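Long-range contact in FeoA (Thermococcus thioreducens, PDB 3E19), which probably regulates ferrous iron uptake as a small metal-binding protein with an SH3-like beta-barrel fold: residues Leu45-Ile53 with Arg61-Ala69. Sequence-based numbering, arbitrary orientation.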
loop_
_atom_site.group_PDB
_atom_site.type_symbol
_atom_site.label_atom_id
_atom_site.label_comp_id
_atom_site.label_asym_id
_atom_site.label_seq_id
_atom_site.Cartn_x
_atom_site.Cartn_y
_atom_site.Cartn_z
ATOM N N LEU C 45 20.590 1.025 -17.025
ATOM C CA LEU C 45 19.572 1.284 -18.051
ATOM C C LEU C 45 19.685 2.687 -18.641
ATOM O O LEU C 45 19.447 2.863 -19.811
ATOM C CB LEU C 45 18.171 1.110 -17.472
ATOM C CG LEU C 45 17.802 -0.241 -16.870
ATOM C CD1 LEU C 45 16.332 -0.266 -16.593
ATOM C CD2 LEU C 45 18.149 -1.383 -17.791
ATOM N N GLU C 46 20.007 3.679 -17.821
ATOM C CA GLU C 46 20.101 5.075 -18.267
ATOM C C GLU C 46 21.048 5.808 -17.359
ATOM O O GLU C 46 21.131 5.511 -16.171
ATOM C CB GLU C 46 18.762 5.863 -18.247
ATOM C CG GLU C 46 17.500 5.045 -18.227
ATOM C CD GLU C 46 16.245 5.889 -18.039
ATOM O OE1 GLU C 46 16.343 7.138 -18.168
ATOM O OE2 GLU C 46 15.159 5.294 -17.753
ATOM N N SER C 47 21.727 6.798 -17.927
ATOM C CA SER C 47 22.596 7.672 -17.171
ATOM C C SER C 47 22.772 9.001 -17.880
ATOM O O SER C 47 22.674 9.067 -19.120
ATOM C CB SER C 47 23.954 7.017 -16.989
ATOM O OG SER C 47 24.720 7.736 -16.044
ATOM N N HIS C 48 23.067 10.031 -17.087
ATOM C CA HIS C 48 23.363 11.391 -17.557
ATOM C C HIS C 48 24.543 11.985 -16.800
ATOM O O HIS C 48 24.808 11.534 -15.673
ATOM C CB HIS C 48 22.191 12.273 -17.245
ATOM C CG HIS C 48 20.917 11.807 -17.851
ATOM N ND1 HIS C 48 20.129 10.839 -17.266
ATOM C CD2 HIS C 48 20.285 12.179 -18.987
ATOM C CE1 HIS C 48 19.070 10.626 -18.026
ATOM N NE2 HIS C 48 19.137 11.430 -19.069
ATOM N N PRO C 49 25.185 13.058 -17.360
ATOM C CA PRO C 49 26.201 13.888 -16.653
ATOM C C PRO C 49 25.882 13.730 -15.188
ATOM O O PRO C 49 26.778 13.379 -14.430
ATOM C CB PRO C 49 25.959 15.274 -17.237
ATOM C CG PRO C 49 25.671 14.931 -18.698
ATOM C CD PRO C 49 24.940 13.595 -18.715
ATOM N N MET C 50 24.679 14.076 -14.731
ATOM C CA MET C 50 24.441 15.018 -13.625
ATOM C C MET C 50 23.620 14.028 -12.730
ATOM O O MET C 50 23.098 14.375 -11.686
ATOM C CB MET C 50 23.643 16.265 -13.954
ATOM C CG MET C 50 22.197 16.056 -14.378
ATOM S SD MET C 50 22.028 15.601 -16.115
ATOM C CE MET C 50 20.333 16.118 -16.471
ATOM N N GLY C 51 23.565 12.766 -13.167
ATOM C CA GLY C 51 22.616 11.787 -12.679
ATOM C C GLY C 51 21.175 12.129 -13.026
ATOM O O GLY C 51 20.925 13.100 -13.741
ATOM N N PRO C 52 20.219 11.312 -12.554
ATOM C CA PRO C 52 20.498 10.081 -11.802
ATOM C C PRO C 52 20.911 8.930 -12.740
ATOM O O PRO C 52 20.828 9.050 -13.975
ATOM C CB PRO C 52 19.143 9.756 -11.139
ATOM C CG PRO C 52 18.133 10.294 -12.055
ATOM C CD PRO C 52 18.780 11.500 -12.776
ATOM N N ILE C 53 21.313 7.814 -12.152
ATOM C CA ILE C 53 21.473 6.585 -12.922
ATOM C C ILE C 53 20.270 5.697 -12.680
ATOM O O ILE C 53 19.861 5.494 -11.520
ATOM C CB ILE C 53 22.756 5.850 -12.460
ATOM C CG1 ILE C 53 23.945 6.811 -12.507
ATOM C CG2 ILE C 53 23.021 4.626 -13.315
ATOM C CD1 ILE C 53 25.250 6.190 -12.028
ATOM N N ARG C 61 13.555 -1.864 -11.007
ATOM C CA ARG C 61 14.211 -0.624 -11.404
ATOM C C ARG C 61 14.369 0.371 -10.251
ATOM O O ARG C 61 13.430 0.634 -9.498
ATOM C CB ARG C 61 13.486 0.020 -12.615
ATOM C CG ARG C 61 13.578 -0.895 -13.857
ATOM C CD ARG C 61 13.026 -0.274 -15.184
ATOM N NE ARG C 61 12.818 1.185 -15.162
ATOM C CZ ARG C 61 12.909 1.976 -16.244
ATOM N NH1 ARG C 61 12.683 3.286 -16.145
ATOM N NH2 ARG C 61 13.242 1.469 -17.429
ATOM N N PHE C 62 15.561 0.951 -10.150
ATOM C CA PHE C 62 15.856 1.959 -9.168
ATOM C C PHE C 62 16.587 3.128 -9.800
ATOM O O PHE C 62 17.361 2.949 -10.723
ATOM C CB PHE C 62 16.735 1.372 -8.039
ATOM C CG PHE C 62 16.028 0.396 -7.200
ATOM C CD1 PHE C 62 15.092 0.834 -6.263
ATOM C CD2 PHE C 62 16.247 -0.980 -7.359
ATOM C CE1 PHE C 62 14.370 -0.081 -5.489
ATOM C CE2 PHE C 62 15.538 -1.881 -6.571
ATOM C CZ PHE C 62 14.603 -1.412 -5.629
ATOM N N ALA C 63 16.408 4.314 -9.235
ATOM C CA ALA C 63 17.250 5.479 -9.554
ATOM C C ALA C 63 18.226 5.642 -8.417
ATOM O O ALA C 63 17.848 5.547 -7.216
ATOM C CB ALA C 63 16.413 6.727 -9.673
ATOM N N ILE C 64 19.483 5.878 -8.762
ATOM C CA ILE C 64 20.486 6.123 -7.768
ATOM C C ILE C 64 21.279 7.359 -8.153
ATOM O O ILE C 64 21.448 7.649 -9.338
ATOM C CB ILE C 64 21.403 4.848 -7.640
ATOM C CG1 ILE C 64 22.398 4.992 -6.504
ATOM C CG2 ILE C 64 22.081 4.446 -8.997
ATOM C CD1 ILE C 64 23.029 3.610 -6.102
ATOM N N GLY C 65 21.744 8.102 -7.159
ATOM C CA GLY C 65 22.539 9.278 -7.415
ATOM C C GLY C 65 23.950 8.868 -7.716
ATOM O O GLY C 65 24.411 7.838 -7.224
ATOM N N LYS C 66 24.645 9.672 -8.510
ATOM C CA LYS C 66 26.046 9.407 -8.838
ATOM C C LYS C 66 26.921 9.292 -7.608
ATOM O O LYS C 66 27.838 8.446 -7.550
ATOM C CB LYS C 66 26.626 10.516 -9.736
ATOM C CG LYS C 66 26.157 10.451 -11.166
ATOM C CD LYS C 66 27.251 10.752 -12.170
ATOM C CE LYS C 66 27.014 9.952 -13.482
ATOM N NZ LYS C 66 27.382 10.732 -14.716
ATOM N N GLY C 67 26.694 10.161 -6.633
ATOM C CA GLY C 67 27.466 10.080 -5.365
ATOM C C GLY C 67 27.363 8.738 -4.655
ATOM O O GLY C 67 28.390 8.110 -4.354
ATOM N N LEU C 68 26.135 8.267 -4.406
ATOM C CA LEU C 68 25.956 6.995 -3.722
ATOM C C LEU C 68 26.452 5.834 -4.593
ATOM O O LEU C 68 27.046 4.877 -4.061
ATOM C CB LEU C 68 24.501 6.757 -3.268
ATOM C CG LEU C 68 24.302 5.572 -2.312
ATOM C CD1 LEU C 68 25.167 5.635 -1.023
ATOM C CD2 LEU C 68 22.830 5.390 -1.942
ATOM N N ALA C 69 26.237 5.945 -5.898
ATOM C CA ALA C 69 26.699 4.980 -6.886
ATOM C C ALA C 69 28.245 4.826 -6.937
ATOM O O ALA C 69 28.752 3.754 -7.239
ATOM C CB ALA C 69 26.147 5.335 -8.251
HETATM O O HOH W 1 23.758 12.334 -9.290
#
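Leu45 sets its CD1 methyl against the bent side chain of Arg61, touching both CD and NH2 at 3.6 Å. The near-eclipsed turn at chi3 (15°) of the arginine brings its guanidinium alongside Leu45 CD1 and toward Glu46, whose OE2 forms a long salt bridge with NH1 (3.6 Å), the carboxylate and guanidinium planes lying 66° apart. In the turn that follows, the ammonium of Lys66 binds two successive carbonyls, His48 O at 2.9 Å and Pro49 O at 2.7 Å, from above their planes rather than along lone pairs. His48 O is gripped twice, because Gly51 N reaches it from the opposite face. The lysine CG lies against the backbone of Gly51, and bends beyond it bring CD, CE and NZ to the two carbonyls, while a water accepting from Lys66 N and donating to Met50 O links the turn to the first residue of helix 66-69. After the cis peptide, Pro52 sets CB against Ile64 O (3.6 Å). Ile53 then pairs with Ile64 in an antiparallel hydrogen-bonded pair: both N-H...O bonds measure 2.8 Å and are nearly straight (166° from Ile53 N). With CG1 beside its own backbone N, Ile53 carries CD1 to Ala69 CB at 4.0 Å, and its CB packs on Ile64 CG2. The contact joins the connection between strands 41-46 and 53-57 to the end of strand 60-64 and the start of helix 66-69. Strand 53-57 runs between strands 41-46 and 60-64, with Leu45 and Glu46 forming a classic beta bulge opposite Ile54; Ile64 also packs on Leu31 of helix 24-32, and Glu9 of a second subunit accepts a hydrogen bond from Gly65 N.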